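Local atomic coordinates of putative thioesterase II (Thermobifida fusca, PDB entry 3BBJ), a protein that probably hydrolyses acyl-CoA thioesters with a pair of hotdog-fold domains joined in one chain. Residues N37-R47 and L192-D200; H55-H66 and T100-L111. One frame throughout, in Å; residues are numbered along the deposited sequence.

Contact 1: residues N37-R47 and L192-D200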
loop_
_atom_site.group_PDB
_atom_site.type_symbol
_atom_site.label_atom_id
_atom_site.label_comp_id
_atom_site.label_asym_id
_atom_site.label_seq_id
_atom_site.Cartn_x
_atom_site.Cartn_y
_atom_site.Cartn_z
ATOM N N ASN A 37 14.568 3.490 13.353
ATOM C CA ASN A 37 13.938 3.831 12.074
ATOM C C ASN A 37 13.191 2.591 11.505
ATOM O O ASN A 37 13.708 1.455 11.551
ATOM C CB ASN A 37 15.008 4.341 11.102
ATOM C CG ASN A 37 14.525 4.378 9.660
ATOM O OD1 ASN A 37 14.762 3.439 8.894
ATOM N ND2 ASN A 37 13.846 5.457 9.288
ATOM N N GLY A 38 11.975 2.820 10.990
ATOM C CA GLY A 38 11.121 1.763 10.473
ATOM C C GLY A 38 11.713 1.023 9.281
ATOM O O GLY A 38 11.642 -0.204 9.212
ATOM N N GLY A 39 12.304 1.763 8.349
ATOM C CA GLY A 39 12.921 1.174 7.167
ATOM C C GLY A 39 14.039 0.196 7.478
ATOM O O GLY A 39 14.248 -0.784 6.751
ATOM N N TYR A 40 14.769 0.466 8.552
ATOM C CA TYR A 40 15.833 -0.433 8.985
ATOM C C TYR A 40 15.258 -1.776 9.447
ATOM O O TYR A 40 15.807 -2.823 9.133
ATOM C CB TYR A 40 16.684 0.241 10.084
ATOM C CG TYR A 40 17.679 -0.691 10.758
ATOM C CD1 TYR A 40 18.784 -1.182 10.074
ATOM C CD2 TYR A 40 17.495 -1.086 12.083
ATOM C CE1 TYR A 40 19.673 -2.031 10.695
ATOM C CE2 TYR A 40 18.380 -1.934 12.709
ATOM C CZ TYR A 40 19.468 -2.408 12.021
ATOM O OH TYR A 40 20.354 -3.246 12.677
ATOM N N LEU A 41 14.146 -1.731 10.169
ATOM C CA LEU A 41 13.472 -2.937 10.646
ATOM C C LEU A 41 12.850 -3.705 9.473
ATOM O O LEU A 41 12.732 -4.939 9.511
ATOM C CB LEU A 41 12.388 -2.589 11.660
ATOM C CG LEU A 41 12.739 -1.688 12.853
ATOM C CD1 LEU A 41 11.522 -1.567 13.719
ATOM C CD2 LEU A 41 13.922 -2.212 13.688
HETATM N N MSE A 42 12.450 -2.970 8.429
HETATM C CA MSE A 42 11.947 -3.600 7.205
HETATM C C MSE A 42 13.030 -4.402 6.478
HETATM O O MSE A 42 12.785 -5.516 6.019
HETATM C CB MSE A 42 11.325 -2.553 6.285
HETATM C CG MSE A 42 9.880 -2.179 6.724
HETATM SE SE MSE A 42 9.158 -0.551 5.955
HETATM C CE MSE A 42 9.864 -0.729 4.159
ATOM N N THR A 43 14.222 -3.824 6.412
ATOM C CA THR A 43 15.376 -4.390 5.741
ATOM C C THR A 43 15.729 -5.751 6.331
ATOM O O THR A 43 16.018 -6.716 5.609
ATOM C CB THR A 43 16.585 -3.415 5.877
ATOM O OG1 THR A 43 16.351 -2.241 5.074
ATOM C CG2 THR A 43 17.860 -4.069 5.439
ATOM N N VAL A 44 15.691 -5.805 7.655
ATOM C CA VAL A 44 15.974 -7.019 8.413
ATOM C C VAL A 44 14.881 -8.064 8.190
ATOM O O VAL A 44 15.176 -9.251 8.002
ATOM C CB VAL A 44 16.122 -6.690 9.920
ATOM C CG1 VAL A 44 15.895 -7.926 10.780
ATOM C CG2 VAL A 44 17.495 -6.076 10.198
ATOM N N LEU A 45 13.622 -7.634 8.208
ATOM C CA LEU A 45 12.521 -8.549 7.984
ATOM C C LEU A 45 12.541 -9.034 6.543
ATOM O O LEU A 45 12.273 -10.206 6.283
ATOM C CB LEU A 45 11.177 -7.899 8.300
ATOM C CG LEU A 45 10.791 -7.627 9.757
ATOM C CD1 LEU A 45 9.296 -7.244 9.790
ATOM C CD2 LEU A 45 11.064 -8.830 10.675
ATOM N N GLN A 46 12.886 -8.154 5.604
ATOM C CA GLN A 46 12.967 -8.573 4.207
ATOM C C GLN A 46 13.939 -9.725 4.062
ATOM O O GLN A 46 13.665 -10.664 3.304
ATOM C CB GLN A 46 13.372 -7.412 3.279
ATOM C CG GLN A 46 13.510 -7.822 1.796
ATOM C CD GLN A 46 13.749 -6.638 0.862
ATOM O OE1 GLN A 46 12.893 -5.772 0.714
ATOM N NE2 GLN A 46 14.914 -6.618 0.204
ATOM N N ARG A 47 15.079 -9.630 4.759
ATOM C CA ARG A 47 16.123 -10.660 4.696
ATOM C C ARG A 47 15.630 -12.012 5.171
ATOM O O ARG A 47 15.936 -13.042 4.574
ATOM C CB ARG A 47 17.350 -10.262 5.534
ATOM C CG ARG A 47 18.263 -9.298 4.830
ATOM C CD ARG A 47 19.694 -9.358 5.340
ATOM N NE ARG A 47 20.619 -8.959 4.282
ATOM C CZ ARG A 47 20.938 -7.705 3.965
ATOM N NH1 ARG A 47 20.422 -6.676 4.620
ATOM N NH2 ARG A 47 21.786 -7.477 2.966
ATOM N N LEU A 192 18.904 -3.750 -3.797
ATOM C CA LEU A 192 17.618 -4.361 -3.478
ATOM C C LEU A 192 17.438 -4.507 -1.994
ATOM O O LEU A 192 16.321 -4.382 -1.482
ATOM C CB LEU A 192 17.494 -5.718 -4.151
ATOM C CG LEU A 192 17.406 -5.630 -5.669
ATOM C CD1 LEU A 192 17.795 -6.977 -6.303
ATOM C CD2 LEU A 192 15.992 -5.186 -6.068
ATOM N N ALA A 193 18.547 -4.775 -1.310
ATOM C CA ALA A 193 18.553 -4.916 0.143
ATOM C C ALA A 193 18.258 -3.576 0.808
ATOM O O ALA A 193 17.685 -3.526 1.883
ATOM C CB ALA A 193 19.920 -5.459 0.612
ATOM N N PHE A 194 18.644 -2.494 0.135
ATOM C CA PHE A 194 18.563 -1.120 0.666
ATOM C C PHE A 194 17.231 -0.423 0.379
ATOM O O PHE A 194 16.875 0.531 1.063
ATOM C CB PHE A 194 19.731 -0.313 0.077
ATOM C CG PHE A 194 19.625 1.191 0.250
ATOM C CD1 PHE A 194 19.703 1.771 1.504
ATOM C CD2 PHE A 194 19.535 2.023 -0.867
ATOM C CE1 PHE A 194 19.633 3.160 1.654
ATOM C CE2 PHE A 194 19.468 3.419 -0.732
ATOM C CZ PHE A 194 19.521 3.986 0.533
ATOM N N LEU A 195 16.491 -0.899 -0.623
ATOM C CA LEU A 195 15.204 -0.281 -0.978
ATOM C C LEU A 195 14.246 -0.140 0.220
ATOM O O LEU A 195 13.685 0.937 0.428
ATOM C CB LEU A 195 14.543 -1.010 -2.162
ATOM C CG LEU A 195 15.244 -0.838 -3.523
ATOM C CD1 LEU A 195 14.528 -1.561 -4.628
ATOM C CD2 LEU A 195 15.372 0.640 -3.881
ATOM N N PRO A 196 14.075 -1.204 1.024
ATOM C CA PRO A 196 13.164 -1.078 2.183
ATOM C C PRO A 196 13.554 0.014 3.185
ATOM O O PRO A 196 12.666 0.618 3.832
ATOM C CB PRO A 196 13.183 -2.472 2.828
ATOM C CG PRO A 196 14.353 -3.212 2.207
ATOM C CD PRO A 196 14.663 -2.553 0.891
ATOM N N LEU A 197 14.854 0.290 3.320
ATOM C CA LEU A 197 15.301 1.423 4.140
ATOM C C LEU A 197 15.098 2.737 3.391
ATOM O O LEU A 197 14.610 3.722 3.958
ATOM C CB LEU A 197 16.781 1.292 4.554
ATOM C CG LEU A 197 17.413 2.491 5.298
ATOM C CD1 LEU A 197 16.614 2.875 6.518
ATOM C CD2 LEU A 197 18.835 2.204 5.710
ATOM N N ALA A 198 15.490 2.746 2.125
ATOM C CA ALA A 198 15.384 3.931 1.262
ATOM C C ALA A 198 13.992 4.542 1.265
ATOM O O ALA A 198 13.847 5.744 1.395
ATOM C CB ALA A 198 15.804 3.579 -0.153
ATOM N N VAL A 199 12.960 3.716 1.164
ATOM C CA VAL A 199 11.584 4.207 1.098
ATOM C C VAL A 199 11.167 4.960 2.373
ATOM O O VAL A 199 10.189 5.710 2.353
ATOM C CB VAL A 199 10.556 3.048 0.842
ATOM C CG1 VAL A 199 10.938 2.215 -0.349
ATOM C CG2 VAL A 199 10.442 2.146 2.032
ATOM N N ASP A 200 11.878 4.708 3.475
ATOM C CA ASP A 200 11.626 5.352 4.770
ATOM C C ASP A 200 12.841 6.132 5.256
ATOM O O ASP A 200 12.971 6.387 6.450
ATOM C CB ASP A 200 11.273 4.307 5.850
ATOM C CG ASP A 200 10.655 4.941 7.106
ATOM O OD1 ASP A 200 9.874 5.913 6.987
ATOM O OD2 ASP A 200 10.927 4.455 8.213
HETATM O O HOH W 1 17.632 -6.306 2.944
#
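Asp200 is joined to the start of helix 38-47 by two hydrogen bonds, one from Gly39 and one from Asn37. The carboxylate oxygen Asp200 OD2 takes the N-H of Gly39 with its anti lone pair, N to OD2 3.0 Å, although the bond is bent to 137° at the hydrogen. Beside it Asn37 ND2 gives a straighter bond to the backbone Asp200 O at 3.1 Å, with the acceptor close to the amide plane. Asn37 is also the N-cap: with CG anti to the backbone N (chi1 165°), its OD1 turns back over the first turn and accepts from Tyr40 N.

At the far end Gln46, extended beyond CG, sends NE2 to Leu192 O at 3.1 Å; this donor stands above the carbonyl plane rather than on a lone pair. The flank of the same amide lies across the Pro196 ring, OE1 to CG 3.3 Å. Between the two ends, a water donates to both Thr43 O and Ala193 O, and Thr43 OG1 donates to Gly39 O, which also receives Thr43 N from the opposite face of its plane.

The helices run roughly antiparallel, their directions 148° apart, with axes 7.3 Å from each other. Gly39 brings its bare CA against Pro196 O, and its own carbonyl against Leu197 CA. Met42, bent at chi3, hooks its methyl CE toward Val199 CG2, 3.6 Å away, while its CB meets Pro196 CB.

Close packing at Gly39 and polar grips at both ends thus join the central helices of the two hotdog domains. Gripped through OD2 by Gly39 N and through OD1 by Gln266, Asp200 has its orientation fixed beside the hotdog helix, consistent with the Asp and Gln of TesB-type active sites.

Contact 2: residues H55-H66 and T100-L111; sequences HLHAVSSSYHFH and TILTGTLATATL
Strands 57-65 and 100-109 pair antiparallel, from His57 with Ala109 to Phe65 with Leu102, and His66 N extends the pairing to Ile101 O. A classic beta bulge interrupts the register: Val59 N and Ser60 N both donate to Ala107 O, at 2.8 and 3.2 Å. Beyond it, reciprocal bonds join Ser62 with Thr105 and His64 with Thr103.

Past the strand ends the pairing passes to side chains. Thr110 OG1 accepts Leu56 N at 3.1 Å, and His57 ND1 takes Leu111 N at 3.0 Å from the edge of the ring, only 5° out of its plane. CG of His57 lies anti to the carbonyl carbon (chi1 -49°), which carries the ring over to Leu111. Val59 CG2 packs on Leu111 CD2. On the face bearing Tyr63, Tyr63 CD1 comes obliquely to 3.5 Å from Gly104 CA, and the phenol oxygen reaches Leu106 CD2. Leu102 lies alongside Phe65, pointing the same way.

Ala58, Tyr63 and Leu102 carry this face against helix 38-51. Strands 88-96 and 217-224 flank the pair, and on the reverse face His64 and Ser62 exchange hydrogen bonds with Ser62 and His64 of the second subunit.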
loop_
_atom_site.group_PDB
_atom_site.type_symbol
_atom_site.label_atom_id
_atom_site.label_comp_id
_atom_site.label_asym_id
_atom_site.label_seq_id
_atom_site.Cartn_x
_atom_site.Cartn_y
_atom_site.Cartn_z
ATOM N N HIS A 55 12.175 -17.757 -4.353
ATOM C CA HIS A 55 12.285 -16.658 -5.297
ATOM C C HIS A 55 13.222 -15.595 -4.750
ATOM O O HIS A 55 13.403 -15.473 -3.534
ATOM C CB HIS A 55 10.911 -16.082 -5.576
ATOM C CG HIS A 55 9.946 -17.091 -6.106
ATOM N ND1 HIS A 55 10.066 -17.646 -7.359
ATOM C CD2 HIS A 55 8.843 -17.645 -5.552
ATOM C CE1 HIS A 55 9.076 -18.501 -7.554
ATOM N NE2 HIS A 55 8.318 -18.518 -6.471
ATOM N N LEU A 56 13.793 -14.809 -5.656
ATOM C CA LEU A 56 14.881 -13.903 -5.311
ATOM C C LEU A 56 14.483 -12.538 -4.756
ATOM O O LEU A 56 15.270 -11.942 -4.019
ATOM C CB LEU A 56 15.795 -13.695 -6.527
ATOM C CG LEU A 56 16.516 -14.944 -7.048
ATOM C CD1 LEU A 56 17.515 -14.569 -8.157
ATOM C CD2 LEU A 56 17.237 -15.700 -5.920
ATOM N N HIS A 57 13.278 -12.059 -5.089
ATOM C CA HIS A 57 12.904 -10.653 -4.817
ATOM C C HIS A 57 11.621 -10.438 -4.079
ATOM O O HIS A 57 10.668 -11.181 -4.248
ATOM C CB HIS A 57 12.773 -9.885 -6.133
ATOM C CG HIS A 57 13.935 -10.075 -7.038
ATOM N ND1 HIS A 57 13.812 -10.583 -8.310
ATOM C CD2 HIS A 57 15.258 -9.899 -6.825
ATOM C CE1 HIS A 57 15.009 -10.672 -8.863
ATOM N NE2 HIS A 57 15.903 -10.265 -7.981
ATOM N N ALA A 58 11.609 -9.354 -3.314
ATOM C CA ALA A 58 10.441 -8.904 -2.557
ATOM C C ALA A 58 9.663 -7.943 -3.453
ATOM O O ALA A 58 10.014 -6.759 -3.563
ATOM C CB ALA A 58 10.892 -8.211 -1.291
ATOM N N VAL A 59 8.617 -8.457 -4.103
ATOM C CA VAL A 59 7.878 -7.684 -5.111
ATOM C C VAL A 59 6.767 -6.821 -4.523
ATOM O O VAL A 59 6.548 -5.701 -5.003
ATOM C CB VAL A 59 7.391 -8.586 -6.264
ATOM C CG1 VAL A 59 6.426 -7.845 -7.161
ATOM C CG2 VAL A 59 8.623 -9.062 -7.074
ATOM N N SER A 60 6.067 -7.332 -3.505
ATOM C CA SER A 60 5.145 -6.500 -2.718
ATOM C C SER A 60 5.332 -6.833 -1.259
ATOM O O SER A 60 5.243 -7.992 -0.870
ATOM C CB SER A 60 3.676 -6.708 -3.092
ATOM O OG SER A 60 3.498 -6.608 -4.487
ATOM N N SER A 61 5.562 -5.793 -0.458
ATOM C CA SER A 61 5.791 -5.939 0.962
ATOM C C SER A 61 4.883 -4.977 1.733
ATOM O O SER A 61 4.952 -3.770 1.532
ATOM C CB SER A 61 7.262 -5.645 1.259
ATOM O OG SER A 61 8.127 -6.397 0.411
ATOM N N SER A 62 4.042 -5.532 2.606
ATOM C CA SER A 62 3.157 -4.768 3.492
ATOM C C SER A 62 3.545 -4.996 4.940
ATOM O O SER A 62 3.599 -6.146 5.416
ATOM C CB SER A 62 1.705 -5.188 3.319
ATOM O OG SER A 62 1.611 -6.587 3.158
ATOM N N TYR A 63 3.775 -3.891 5.643
ATOM C CA TYR A 63 4.230 -3.935 7.011
ATOM C C TYR A 63 3.285 -3.160 7.926
ATOM O O TYR A 63 2.888 -2.019 7.627
ATOM C CB TYR A 63 5.621 -3.317 7.109
ATOM C CG TYR A 63 6.729 -4.003 6.329
ATOM C CD1 TYR A 63 7.457 -5.040 6.905
ATOM C CD2 TYR A 63 7.106 -3.562 5.057
ATOM C CE1 TYR A 63 8.469 -5.663 6.235
ATOM C CE2 TYR A 63 8.152 -4.174 4.373
ATOM C CZ TYR A 63 8.819 -5.243 4.973
ATOM O OH TYR A 63 9.855 -5.888 4.341
ATOM N N HIS A 64 2.961 -3.778 9.061
ATOM C CA HIS A 64 2.161 -3.137 10.112
ATOM C C HIS A 64 3.017 -2.977 11.353
ATOM O O HIS A 64 3.579 -3.955 11.822
ATOM C CB HIS A 64 0.908 -3.952 10.385
ATOM C CG HIS A 64 -0.129 -3.789 9.319
ATOM N ND1 HIS A 64 -1.236 -2.989 9.479
ATOM C CD2 HIS A 64 -0.186 -4.261 8.049
ATOM C CE1 HIS A 64 -1.962 -3.030 8.375
ATOM N NE2 HIS A 64 -1.339 -3.782 7.487
ATOM N N PHE A 65 3.126 -1.743 11.856
ATOM C CA PHE A 65 4.015 -1.388 12.974
ATOM C C PHE A 65 3.215 -1.325 14.241
ATOM O O PHE A 65 2.262 -0.565 14.323
ATOM C CB PHE A 65 4.678 -0.021 12.738
ATOM C CG PHE A 65 5.625 -0.014 11.588
ATOM C CD1 PHE A 65 5.160 0.115 10.295
ATOM C CD2 PHE A 65 6.993 -0.176 11.794
ATOM C CE1 PHE A 65 6.053 0.069 9.210
ATOM C CE2 PHE A 65 7.883 -0.200 10.718
ATOM C CZ PHE A 65 7.414 -0.082 9.430
ATOM N N HIS A 66 3.604 -2.109 15.237
ATOM C CA HIS A 66 2.836 -2.198 16.472
ATOM C C HIS A 66 3.427 -1.356 17.587
ATOM O O HIS A 66 2.683 -0.637 18.285
ATOM C CB HIS A 66 2.743 -3.657 16.928
ATOM C CG HIS A 66 2.200 -4.572 15.880
ATOM N ND1 HIS A 66 1.028 -4.313 15.208
ATOM C CD2 HIS A 66 2.667 -5.742 15.388
ATOM C CE1 HIS A 66 0.789 -5.290 14.356
ATOM N NE2 HIS A 66 1.776 -6.165 14.437
ATOM N N THR A 100 5.757 -7.992 20.271
ATOM C CA THR A 100 5.811 -7.855 18.819
ATOM C C THR A 100 6.018 -6.385 18.446
ATOM O O THR A 100 5.348 -5.497 18.941
ATOM C CB THR A 100 4.573 -8.445 18.085
ATOM O OG1 THR A 100 3.369 -7.873 18.608
ATOM C CG2 THR A 100 4.521 -9.963 18.234
ATOM N N ILE A 101 6.977 -6.148 17.563
ATOM C CA ILE A 101 7.328 -4.805 17.132
ATOM C C ILE A 101 6.585 -4.447 15.830
ATOM O O ILE A 101 5.873 -3.433 15.738
ATOM C CB ILE A 101 8.862 -4.732 16.900
ATOM C CG1 ILE A 101 9.626 -5.167 18.169
ATOM C CG2 ILE A 101 9.303 -3.342 16.392
ATOM C CD1 ILE A 101 9.349 -4.340 19.427
ATOM N N LEU A 102 6.726 -5.351 14.864
ATOM C CA LEU A 102 6.369 -5.124 13.489
ATOM C C LEU A 102 6.119 -6.449 12.800
ATOM O O LEU A 102 6.816 -7.420 13.070
ATOM C CB LEU A 102 7.584 -4.471 12.818
ATOM C CG LEU A 102 7.550 -4.145 11.323
ATOM C CD1 LEU A 102 6.445 -3.123 11.056
ATOM C CD2 LEU A 102 8.897 -3.626 10.906
ATOM N N THR A 103 5.126 -6.484 11.911
ATOM C CA THR A 103 4.899 -7.650 11.055
ATOM C C THR A 103 4.828 -7.230 9.587
ATOM O O THR A 103 4.277 -6.192 9.255
ATOM C CB THR A 103 3.642 -8.437 11.423
ATOM O OG1 THR A 103 3.586 -9.618 10.614
ATOM C CG2 THR A 103 2.392 -7.624 11.199
ATOM N N GLY A 104 5.438 -8.052 8.733
ATOM C CA GLY A 104 5.424 -7.858 7.296
ATOM C C GLY A 104 4.940 -9.110 6.579
ATOM O O GLY A 104 5.098 -10.221 7.089
ATOM N N THR A 105 4.267 -8.926 5.439
ATOM C CA THR A 105 3.928 -10.039 4.561
ATOM C C THR A 105 4.501 -9.619 3.220
ATOM O O THR A 105 4.357 -8.480 2.813
ATOM C CB THR A 105 2.430 -10.331 4.528
ATOM O OG1 THR A 105 1.979 -10.528 5.874
ATOM C CG2 THR A 105 2.128 -11.602 3.696
ATOM N N LEU A 106 5.245 -10.517 2.599
ATOM C CA LEU A 106 5.971 -10.201 1.392
ATOM C C LEU A 106 5.658 -11.188 0.303
ATOM O O LEU A 106 5.812 -12.402 0.488
ATOM C CB LEU A 106 7.498 -10.179 1.647
ATOM C CG LEU A 106 8.078 -9.073 2.554
ATOM C CD1 LEU A 106 7.833 -9.373 4.027
ATOM C CD2 LEU A 106 9.557 -8.879 2.312
ATOM N N ALA A 107 5.201 -10.653 -0.832
ATOM C CA ALA A 107 5.012 -11.444 -2.030
ATOM C C ALA A 107 6.383 -11.439 -2.678
ATOM O O ALA A 107 6.872 -10.375 -3.094
ATOM C CB ALA A 107 3.962 -10.820 -2.957
ATOM N N THR A 108 7.015 -12.615 -2.736
ATOM C CA THR A 108 8.321 -12.746 -3.376
ATOM C C THR A 108 8.156 -13.437 -4.712
ATOM O O THR A 108 7.313 -14.329 -4.870
ATOM C CB THR A 108 9.358 -13.529 -2.528
ATOM O OG1 THR A 108 9.156 -14.932 -2.695
ATOM C CG2 THR A 108 9.268 -13.154 -1.032
ATOM N N ALA A 109 8.956 -12.989 -5.669
ATOM C CA ALA A 109 8.979 -13.542 -7.018
ATOM C C ALA A 109 10.389 -13.271 -7.566
ATOM O O ALA A 109 11.229 -12.733 -6.861
ATOM C CB ALA A 109 7.920 -12.890 -7.883
ATOM N N THR A 110 10.650 -13.665 -8.803
ATOM C CA THR A 110 11.943 -13.420 -9.421
ATOM C C THR A 110 11.709 -12.590 -10.657
ATOM O O THR A 110 11.175 -13.074 -11.623
ATOM C CB THR A 110 12.663 -14.746 -9.781
ATOM O OG1 THR A 110 12.869 -15.499 -8.579
ATOM C CG2 THR A 110 14.031 -14.482 -10.471
ATOM N N LEU A 111 12.102 -11.328 -10.608
ATOM C CA LEU A 111 11.940 -10.435 -11.737
ATOM C C LEU A 111 13.060 -10.628 -12.752
ATOM O O LEU A 111 14.155 -11.058 -12.405
ATOM C CB LEU A 111 11.966 -8.987 -11.272
ATOM C CG LEU A 111 10.897 -8.528 -10.281
ATOM C CD1 LEU A 111 11.065 -7.029 -10.045
ATOM C CD2 LEU A 111 9.520 -8.877 -10.808
#

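In the fold
From the N terminus, the chain passes through strands 14-18 and 21-26 into helix 38-51, the first partner of contact 1, and then directly into strand 57-65. Strands 72-82 and 88-96 follow before 99-109 returns beside 57-65, so contact 2 closes a loop of 33 residues within the N-terminal hotdog domain. Contact 1 closes only when helix 191-198 arrives, 144 residues after its first segment, and contact 2 is nested inside that longer loop. The two meet where helix 38-51 lies on the sheet, with their centres about 10 Å apart. One side of this helix packs on the strands of its own domain, while contact 1 ties it to the C-terminal domain.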